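Local atomic coordinates of leucine-rich repeat protein (Bacteroides thetaiotaomicron, PDB entry 4ECN), a protein that is of unknown function but, as an extracellular leucine-rich repeat protein carrying two DUF4458 domains, probably takes part in protein binding. Residues K16-T21 with E120-V125; I44-T49 with Y85-Y90; L60-N65 with G72-K77. All coordinates share one frame; numbering follows the deposited sequence.

Interaction 1 of 3, residues K16-T21 with E120-V125; sequences KLYKST and EKALTV
The Tyr18 ring leans across the neighbouring strand: the carbonyl oxygen of Leu123 sits at its edge, near the ring plane, while the methyl of Ala122 comes in obliquely, with CB 3.7 Å from Tyr18 CE1. Its first torsion (chi1 -75°) sets CG anti to the carbonyl carbon and swings the ring back toward Ala122, a diagonal neighbour; of its side chain, CB is what lies near the directly facing Thr124 (3.8 Å to OG1). The other flat group, the Glu120 carboxylate, meets the extended chain of Lys16 at a slant, OE1 lying 3.3 Å from the aliphatic CD. A long salt bridge of 3.6 Å joins the same OE1 to Lys16 NZ; OE2 is hydrogen-bonded to Gln14. On the reverse face, from which Leu17 and Leu123 project, Leu17 CD2 touches Val125 CG2 at 3.8 Å.

Four backbone hydrogen bonds hold the strands together, running from Lys16 N to Lys121 O, Leu123 N to Lys16 O, Tyr18 N to Leu123 O (2.8 Å) and Val125 N to Tyr18 O. Lys16 and Tyr18 thus bond on both sides of their facing residues, the pattern of parallel strands, while the Leu17 backbone turns to Tyr71 and Leu73 on its other flank. The pairing joins an early strand to one about a hundred residues later, the sole parallel pair in an otherwise antiparallel beta sheet, consistent with the transthyretin-like clan of DUF4458.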
loop_
_atom_site.group_PDB
_atom_site.type_symbol
_atom_site.label_atom_id
_atom_site.label_comp_id
_atom_site.label_asym_id
_atom_site.label_seq_id
_atom_site.Cartn_x
_atom_site.Cartn_y
_atom_site.Cartn_z
ATOM N N LYS A 16 12.746 -33.176 39.904
ATOM C CA LYS A 16 11.861 -34.286 39.575
ATOM C C LYS A 16 12.055 -34.601 38.081
ATOM O O LYS A 16 11.823 -33.712 37.255
ATOM C CB LYS A 16 10.408 -33.893 39.926
ATOM C CG LYS A 16 9.597 -34.956 40.651
ATOM C CD LYS A 16 8.152 -34.487 40.801
ATOM C CE LYS A 16 7.272 -35.377 41.646
ATOM N NZ LYS A 16 5.886 -34.841 41.737
ATOM N N LEU A 17 12.580 -35.809 37.741
ATOM C CA LEU A 17 12.842 -36.226 36.352
ATOM C C LEU A 17 11.531 -36.623 35.651
ATOM O O LEU A 17 10.774 -37.448 36.165
ATOM C CB LEU A 17 13.861 -37.383 36.289
ATOM C CG LEU A 17 15.346 -36.998 36.451
ATOM C CD1 LEU A 17 16.189 -38.184 36.844
ATOM C CD2 LEU A 17 15.911 -36.381 35.179
ATOM N N TYR A 18 11.260 -35.998 34.497
ATOM C CA TYR A 18 10.054 -36.218 33.707
ATOM C C TYR A 18 10.388 -36.803 32.338
ATOM O O TYR A 18 11.486 -36.586 31.815
ATOM C CB TYR A 18 9.263 -34.904 33.540
ATOM C CG TYR A 18 8.510 -34.483 34.786
ATOM C CD1 TYR A 18 9.164 -33.856 35.843
ATOM C CD2 TYR A 18 7.136 -34.674 34.892
ATOM C CE1 TYR A 18 8.479 -33.473 36.997
ATOM C CE2 TYR A 18 6.434 -34.274 36.033
ATOM C CZ TYR A 18 7.112 -33.676 37.087
ATOM O OH TYR A 18 6.434 -33.283 38.223
ATOM N N LYS A 19 9.428 -37.557 31.768
ATOM C CA LYS A 19 9.522 -38.193 30.454
ATOM C C LYS A 19 9.101 -37.193 29.364
ATOM O O LYS A 19 8.425 -36.207 29.674
ATOM C CB LYS A 19 8.662 -39.471 30.416
ATOM C CG LYS A 19 9.160 -40.570 31.351
ATOM C CD LYS A 19 8.261 -41.804 31.359
ATOM C CE LYS A 19 8.892 -42.945 32.127
ATOM N NZ LYS A 19 8.004 -44.138 32.189
ATOM N N SER A 20 9.534 -37.432 28.100
ATOM C CA SER A 20 9.248 -36.562 26.943
ATOM C C SER A 20 8.015 -37.064 26.131
ATOM O O SER A 20 7.082 -37.622 26.723
ATOM C CB SER A 20 10.474 -36.458 26.035
ATOM O OG SER A 20 10.907 -37.737 25.603
ATOM N N THR A 21 7.994 -36.812 24.791
ATOM C CA THR A 21 6.893 -37.179 23.887
ATOM C C THR A 21 7.435 -37.895 22.640
ATOM O O THR A 21 6.828 -38.850 22.153
ATOM C CB THR A 21 6.081 -35.927 23.489
ATOM O OG1 THR A 21 6.956 -34.944 22.930
ATOM C CG2 THR A 21 5.309 -35.322 24.660
ATOM N N GLU A 120 10.402 -27.061 43.514
ATOM C CA GLU A 120 10.575 -28.342 42.846
ATOM C C GLU A 120 10.638 -28.076 41.373
ATOM O O GLU A 120 9.656 -27.605 40.792
ATOM C CB GLU A 120 9.482 -29.351 43.205
ATOM C CG GLU A 120 9.798 -30.759 42.723
ATOM C CD GLU A 120 8.739 -31.789 43.064
ATOM O OE1 GLU A 120 7.635 -31.732 42.472
ATOM O OE2 GLU A 120 9.028 -32.669 43.908
ATOM N N LYS A 121 11.819 -28.295 40.776
ATOM C CA LYS A 121 12.007 -28.041 39.350
ATOM C C LYS A 121 11.803 -29.325 38.564
ATOM O O LYS A 121 12.299 -30.398 38.917
ATOM C CB LYS A 121 13.386 -27.419 39.041
ATOM C CG LYS A 121 13.577 -26.948 37.588
ATOM C CD LYS A 121 12.823 -25.645 37.266
ATOM C CE LYS A 121 12.828 -25.295 35.803
ATOM N NZ LYS A 121 11.941 -26.197 35.013
ATOM N N ALA A 122 11.033 -29.193 37.505
ATOM C CA ALA A 122 10.747 -30.262 36.581
ATOM C C ALA A 122 11.813 -30.296 35.485
ATOM O O ALA A 122 11.965 -29.333 34.710
ATOM C CB ALA A 122 9.357 -30.069 35.984
ATOM N N LEU A 123 12.576 -31.387 35.452
ATOM C CA LEU A 123 13.551 -31.585 34.402
ATOM C C LEU A 123 12.997 -32.618 33.435
ATOM O O LEU A 123 12.768 -33.758 33.840
ATOM C CB LEU A 123 14.931 -31.991 34.954
ATOM C CG LEU A 123 15.747 -30.913 35.664
ATOM C CD1 LEU A 123 17.039 -31.489 36.194
ATOM C CD2 LEU A 123 16.040 -29.730 34.747
ATOM N N THR A 124 12.724 -32.212 32.181
ATOM C CA THR A 124 12.191 -33.127 31.166
ATOM C C THR A 124 13.350 -33.680 30.321
ATOM O O THR A 124 14.073 -32.915 29.671
ATOM C CB THR A 124 11.122 -32.441 30.303
ATOM O OG1 THR A 124 10.060 -31.992 31.152
ATOM C CG2 THR A 124 10.565 -33.364 29.229
ATOM N N VAL A 125 13.515 -35.010 30.327
ATOM C CA VAL A 125 14.577 -35.675 29.570
ATOM C C VAL A 125 14.218 -35.661 28.057
ATOM O O VAL A 125 13.287 -36.352 27.622
ATOM C CB VAL A 125 14.833 -37.109 30.098
ATOM C CG1 VAL A 125 15.820 -37.867 29.219
ATOM C CG2 VAL A 125 15.318 -37.083 31.541
#

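Interaction 2 of 3, residues I44-T49 with Y85-Y90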
loop_
_atom_site.group_PDB
_atom_site.type_symbol
_atom_site.label_atom_id
_atom_site.label_comp_id
_atom_site.label_asym_id
_atom_site.label_seq_id
_atom_site.Cartn_x
_atom_site.Cartn_y
_atom_site.Cartn_z
ATOM N N ILE A 44 22.977 -36.671 40.087
ATOM C CA ILE A 44 22.752 -35.627 39.083
ATOM C C ILE A 44 23.649 -34.423 39.417
ATOM O O ILE A 44 23.786 -34.046 40.588
ATOM C CB ILE A 44 21.257 -35.205 38.917
ATOM C CG1 ILE A 44 21.054 -34.356 37.643
ATOM C CG2 ILE A 44 20.681 -34.519 40.185
ATOM C CD1 ILE A 44 19.642 -34.071 37.264
ATOM N N LYS A 45 24.270 -33.844 38.385
ATOM C CA LYS A 45 25.097 -32.651 38.529
ATOM C C LYS A 45 24.448 -31.585 37.667
ATOM O O LYS A 45 24.556 -31.600 36.441
ATOM C CB LYS A 45 26.586 -32.914 38.185
ATOM C CG LYS A 45 27.532 -31.720 38.463
ATOM C CD LYS A 45 29.032 -32.094 38.408
ATOM C CE LYS A 45 29.563 -32.402 37.024
ATOM N NZ LYS A 45 30.865 -33.125 37.066
ATOM N N VAL A 46 23.695 -30.719 38.306
ATOM C CA VAL A 46 22.991 -29.671 37.599
ATOM C C VAL A 46 23.925 -28.446 37.514
ATOM O O VAL A 46 24.379 -27.906 38.532
ATOM C CB VAL A 46 21.617 -29.355 38.250
ATOM C CG1 VAL A 46 20.873 -28.287 37.468
ATOM C CG2 VAL A 46 20.760 -30.614 38.367
ATOM N N VAL A 47 24.228 -28.050 36.276
ATOM C CA VAL A 47 25.068 -26.900 35.958
ATOM C C VAL A 47 24.150 -25.660 35.885
ATOM O O VAL A 47 23.170 -25.658 35.136
ATOM C CB VAL A 47 25.876 -27.147 34.649
ATOM C CG1 VAL A 47 26.686 -25.918 34.242
ATOM C CG2 VAL A 47 26.785 -28.361 34.789
HETATM N N MSE A 48 24.459 -24.630 36.681
HETATM C CA MSE A 48 23.674 -23.392 36.742
HETATM C C MSE A 48 24.520 -22.143 36.624
HETATM O O MSE A 48 25.732 -22.198 36.840
HETATM C CB MSE A 48 22.918 -23.303 38.073
HETATM C CG MSE A 48 21.737 -24.230 38.200
HETATM SE SE MSE A 48 21.278 -24.398 40.082
HETATM C CE MSE A 48 22.793 -25.578 40.662
ATOM N N THR A 49 23.862 -20.996 36.362
ATOM C CA THR A 49 24.490 -19.675 36.292
ATOM C C THR A 49 23.632 -18.657 37.064
ATOM O O THR A 49 22.433 -18.537 36.803
ATOM C CB THR A 49 24.717 -19.231 34.836
ATOM O OG1 THR A 49 23.479 -19.279 34.131
ATOM C CG2 THR A 49 25.766 -20.062 34.112
ATOM N N TYR A 85 18.201 -18.282 38.930
ATOM C CA TYR A 85 19.244 -19.162 38.400
ATOM C C TYR A 85 18.841 -19.689 37.034
ATOM O O TYR A 85 17.653 -19.951 36.793
ATOM C CB TYR A 85 19.489 -20.345 39.350
ATOM C CG TYR A 85 20.082 -20.002 40.696
ATOM C CD1 TYR A 85 19.304 -19.422 41.693
ATOM C CD2 TYR A 85 21.366 -20.409 41.034
ATOM C CE1 TYR A 85 19.832 -19.140 42.952
ATOM C CE2 TYR A 85 21.896 -20.161 42.300
ATOM C CZ TYR A 85 21.123 -19.529 43.260
ATOM O OH TYR A 85 21.637 -19.276 44.509
ATOM N N LYS A 86 19.823 -19.876 36.145
ATOM C CA LYS A 86 19.560 -20.438 34.830
ATOM C C LYS A 86 20.317 -21.749 34.726
ATOM O O LYS A 86 21.534 -21.751 34.905
ATOM C CB LYS A 86 19.934 -19.456 33.698
ATOM C CG LYS A 86 19.492 -19.932 32.300
ATOM C CD LYS A 86 20.180 -19.218 31.121
ATOM C CE LYS A 86 21.639 -19.590 30.943
ATOM N NZ LYS A 86 22.239 -18.909 29.768
ATOM N N ILE A 87 19.585 -22.868 34.515
ATOM C CA ILE A 87 20.146 -24.212 34.312
ATOM C C ILE A 87 20.781 -24.234 32.920
ATOM O O ILE A 87 20.123 -23.828 31.949
ATOM C CB ILE A 87 19.084 -25.347 34.481
ATOM C CG1 ILE A 87 18.269 -25.224 35.777
ATOM C CG2 ILE A 87 19.716 -26.746 34.336
ATOM C CD1 ILE A 87 16.911 -26.016 35.731
ATOM N N VAL A 88 22.054 -24.670 32.825
ATOM C CA VAL A 88 22.767 -24.750 31.543
ATOM C C VAL A 88 22.549 -26.161 30.964
ATOM O O VAL A 88 22.269 -26.320 29.769
ATOM C CB VAL A 88 24.272 -24.391 31.661
ATOM C CG1 VAL A 88 24.894 -24.206 30.277
ATOM C CG2 VAL A 88 24.470 -23.130 32.486
ATOM N N GLY A 89 22.649 -27.151 31.849
ATOM C CA GLY A 89 22.467 -28.561 31.545
ATOM C C GLY A 89 22.704 -29.403 32.773
ATOM O O GLY A 89 22.995 -28.869 33.848
ATOM N N TYR A 90 22.577 -30.724 32.623
ATOM C CA TYR A 90 22.759 -31.648 33.733
ATOM C C TYR A 90 23.284 -33.000 33.259
ATOM O O TYR A 90 23.079 -33.389 32.109
ATOM C CB TYR A 90 21.436 -31.845 34.511
ATOM C CG TYR A 90 20.299 -32.456 33.713
ATOM C CD1 TYR A 90 20.137 -33.840 33.633
ATOM C CD2 TYR A 90 19.339 -31.651 33.104
ATOM C CE1 TYR A 90 19.082 -34.402 32.912
ATOM C CE2 TYR A 90 18.289 -32.204 32.373
ATOM C CZ TYR A 90 18.157 -33.579 32.290
ATOM O OH TYR A 90 17.111 -34.115 31.584
#
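Thr49 grips the carbonyl oxygen of Lys86 twice, through its backbone N at 2.8 Å and through OG1 at 3.2 Å. A chi1 of 55° sets OG1 between the backbone N and the carbonyl carbon, which brings the hydroxyl alongside CB of Lys86; the two side chains lie next to each other and point the same way. The Thr49 and Val88 side chains cross at about a right angle, meeting CG2 to CG2 at 3.7 Å. Lys86 N returns a bond to Thr49 O.

Further along, Val47 N donates to Gly89 O and Val88 N to Val47 O, the latter at 2.7 Å. The pairing slips by one residue here: Val47 faces Gly89, yet Met48 faces Ile87. Val88 is therefore the extra residue of a beta bulge, and its backbone leaves the extended form (phi -92°, psi -43°) to take up the slack. This also brings its side chain against Val47, CB to CG1, on the face shared with Thr49.

The opposite face is largely apolar. Val46 spreads its two methyls, CG1 to Ile87 CG2 (3.7 Å) and CG2 to Tyr90 CB. Ile44 CD1 approaches the Tyr90 ring obliquely, 3.7 Å from CD1. At the far end Met48, present as selenomethionine, makes an oblique Met-aromatic contact, SE lying 5.0 Å from the centroid of the Tyr85 ring.

Tyr85 is positioned by a hydrogen bond from its OH to Leu81 O and by stacking on His50. Beyond this shell, Leu123 of strand 118-124 packs on Ile44, Ile87 and Tyr90, and strand 54-63 flanks the segment 44-49 on its other side.

Interaction 3 of 3, residues L60-N65 with G72-K77; sequences LLNAYN and GLRSDK
The carbonyl oxygen of Arg74 is gripped twice by Asn62, by the backbone N at 2.6 Å and by the amide ND2 at 3.2 Å, the latter from above the carbonyl plane. The same ND2 reaches Asp76 OD1, also at 3.2 Å, in a nearly straight bond that lies in the amide plane but meets the carboxylate from above. The Arg74 chain bends at chi3 and lays its guanidinium against this amide, the two planes 8° apart and NH2 3.5 Å from Asn62 CB. Asp76 OD2 lies alongside the Leu60 side chain, nearest its CB. Arg74 N to Asn62 O and Asp76 N to Leu60 O complete the antiparallel backbone pairing here. On the opposite face Leu61 CD2 packs on Leu73 CD1 at 3.7 Å, and the methyl of Ala63 touches Leu73 CD2.

Tyr64 closes the end of the pair. With CG between its own N and carbonyl carbon (chi1 59°), the ring folds over Gly72, whose CA sits above the ring centre in a CH-pi contact, 3.6 Å from the centroid; Arg74 N lies at the ring edge. Gly72 has a positive phi of 74°, and a CB there would run into Tyr64 O. The backbone N of Tyr64 bonds to Gly72 O at 3.1 Å. A serine in place of Tyr64 would probably strip the ring from over Gly72 CA and leave Glu70 without its bond from the phenolic OH.

The chain turns a corner at Gly72 before entering strand 73-81, which lies between strand 54-63 and strand 10-18: on the latter side Ser75 bonds through its backbone to Phe15, while Leu61 packs on Ile44 of strand 43-49.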
loop_
_atom_site.group_PDB
_atom_site.type_symbol
_atom_site.label_atom_id
_atom_site.label_comp_id
_atom_site.label_asym_id
_atom_site.label_seq_id
_atom_site.Cartn_x
_atom_site.Cartn_y
_atom_site.Cartn_z
ATOM N N LEU A 60 22.116 -36.387 45.020
ATOM C CA LEU A 60 21.721 -37.786 44.862
ATOM C C LEU A 60 20.263 -37.893 44.391
ATOM O O LEU A 60 19.442 -37.011 44.665
ATOM C CB LEU A 60 21.906 -38.572 46.185
ATOM C CG LEU A 60 23.322 -38.720 46.757
ATOM C CD1 LEU A 60 23.287 -38.837 48.268
ATOM C CD2 LEU A 60 24.056 -39.896 46.138
ATOM N N LEU A 61 19.958 -38.990 43.690
ATOM C CA LEU A 61 18.631 -39.337 43.197
ATOM C C LEU A 61 17.942 -40.315 44.147
ATOM O O LEU A 61 18.530 -41.327 44.540
ATOM C CB LEU A 61 18.730 -39.956 41.786
ATOM C CG LEU A 61 18.482 -39.077 40.556
ATOM C CD1 LEU A 61 19.343 -37.853 40.557
ATOM C CD2 LEU A 61 18.727 -39.856 39.273
ATOM N N ASN A 62 16.701 -40.004 44.517
ATOM C CA ASN A 62 15.853 -40.853 45.351
ATOM C C ASN A 62 14.795 -41.472 44.438
ATOM O O ASN A 62 14.142 -40.736 43.686
ATOM C CB ASN A 62 15.230 -40.059 46.520
ATOM C CG ASN A 62 16.224 -39.366 47.428
ATOM O OD1 ASN A 62 16.799 -39.965 48.347
ATOM N ND2 ASN A 62 16.405 -38.066 47.221
ATOM N N ALA A 63 14.651 -42.810 44.448
ATOM C CA ALA A 63 13.687 -43.454 43.556
ATOM C C ALA A 63 12.328 -43.690 44.243
ATOM O O ALA A 63 12.264 -44.134 45.393
ATOM C CB ALA A 63 14.242 -44.769 43.036
ATOM N N TYR A 64 11.251 -43.364 43.509
ATOM C CA TYR A 64 9.845 -43.538 43.885
ATOM C C TYR A 64 9.111 -44.278 42.729
ATOM O O TYR A 64 9.770 -44.731 41.784
ATOM C CB TYR A 64 9.175 -42.183 44.243
ATOM C CG TYR A 64 9.179 -41.139 43.143
ATOM C CD1 TYR A 64 10.244 -40.255 42.997
ATOM C CD2 TYR A 64 8.086 -40.987 42.297
ATOM C CE1 TYR A 64 10.246 -39.283 41.996
ATOM C CE2 TYR A 64 8.078 -40.021 41.290
ATOM C CZ TYR A 64 9.163 -39.170 41.143
ATOM O OH TYR A 64 9.179 -38.223 40.148
ATOM N N ASN A 65 7.767 -44.418 42.815
ATOM C CA ASN A 65 6.953 -45.123 41.814
ATOM C C ASN A 65 6.968 -44.389 40.444
ATOM O O ASN A 65 6.598 -43.213 40.359
ATOM C CB ASN A 65 5.492 -45.329 42.309
ATOM C CG ASN A 65 4.687 -44.130 42.824
ATOM O OD1 ASN A 65 3.769 -44.298 43.640
ATOM N ND2 ASN A 65 4.943 -42.912 42.345
ATOM N N GLY A 72 10.367 -41.412 37.850
ATOM C CA GLY A 72 10.400 -41.932 39.211
ATOM C C GLY A 72 11.719 -41.728 39.928
ATOM O O GLY A 72 12.171 -42.624 40.647
ATOM N N LEU A 73 12.353 -40.549 39.727
ATOM C CA LEU A 73 13.623 -40.166 40.365
ATOM C C LEU A 73 13.543 -38.709 40.818
ATOM O O LEU A 73 13.212 -37.837 40.005
ATOM C CB LEU A 73 14.834 -40.392 39.438
ATOM C CG LEU A 73 15.179 -41.845 39.066
ATOM C CD1 LEU A 73 15.971 -41.908 37.774
ATOM C CD2 LEU A 73 15.878 -42.589 40.216
ATOM N N ARG A 74 13.781 -38.469 42.137
ATOM C CA ARG A 74 13.710 -37.157 42.791
ATOM C C ARG A 74 15.034 -36.825 43.487
ATOM O O ARG A 74 15.623 -37.670 44.147
ATOM C CB ARG A 74 12.546 -37.113 43.797
ATOM C CG ARG A 74 12.332 -35.754 44.481
ATOM C CD ARG A 74 11.440 -35.839 45.711
ATOM N NE ARG A 74 11.803 -36.956 46.597
ATOM C CZ ARG A 74 12.767 -36.924 47.517
ATOM N NH1 ARG A 74 13.488 -35.821 47.699
ATOM N NH2 ARG A 74 13.023 -37.997 48.254
ATOM N N SER A 75 15.473 -35.574 43.351
ATOM C CA SER A 75 16.724 -35.055 43.895
ATOM C C SER A 75 16.614 -34.620 45.363
ATOM O O SER A 75 15.560 -34.138 45.797
ATOM C CB SER A 75 17.171 -33.856 43.062
ATOM O OG SER A 75 18.253 -33.142 43.633
ATOM N N ASP A 76 17.747 -34.739 46.100
ATOM C CA ASP A 76 17.916 -34.255 47.474
ATOM C C ASP A 76 17.770 -32.723 47.514
ATOM O O ASP A 76 17.976 -32.068 46.485
ATOM C CB ASP A 76 19.309 -34.662 48.031
ATOM C CG ASP A 76 19.535 -36.091 48.524
ATOM O OD1 ASP A 76 18.595 -36.676 49.110
ATOM O OD2 ASP A 76 20.699 -36.556 48.479
ATOM N N LYS A 77 17.429 -32.146 48.685
ATOM C CA LYS A 77 17.318 -30.685 48.832
ATOM C C LYS A 77 18.657 -30.013 48.547
ATOM O O LYS A 77 19.700 -30.506 48.983
ATOM C CB LYS A 77 16.846 -30.286 50.248
ATOM C CG LYS A 77 15.348 -30.097 50.469
ATOM C CD LYS A 77 15.117 -29.602 51.921
ATOM C CE LYS A 77 13.682 -29.231 52.241
ATOM N NZ LYS A 77 13.555 -28.537 53.555
#

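How the interactions relate
From the N terminus, strand 10-18 opens the outermost loop, closed only when strand 118-124 returns in interaction 1. Within it, strand 43-49 opens a second loop that strand 83-93 closes in interaction 2; inside that again, strands 54-63 and 73-81 meet in interaction 3, the shortest closure. The three are therefore nested and none cross. All belong to one mixed sheet: strands 10-18 and 73-81 are neighbours in it, joining interactions 1 and 3, and strands 43-49 and 54-63 likewise join 2 and 3. Interactions 1 and 2, their centres about 14 Å apart, meet through side chains of strands 118-124, 43-49 and 83-93.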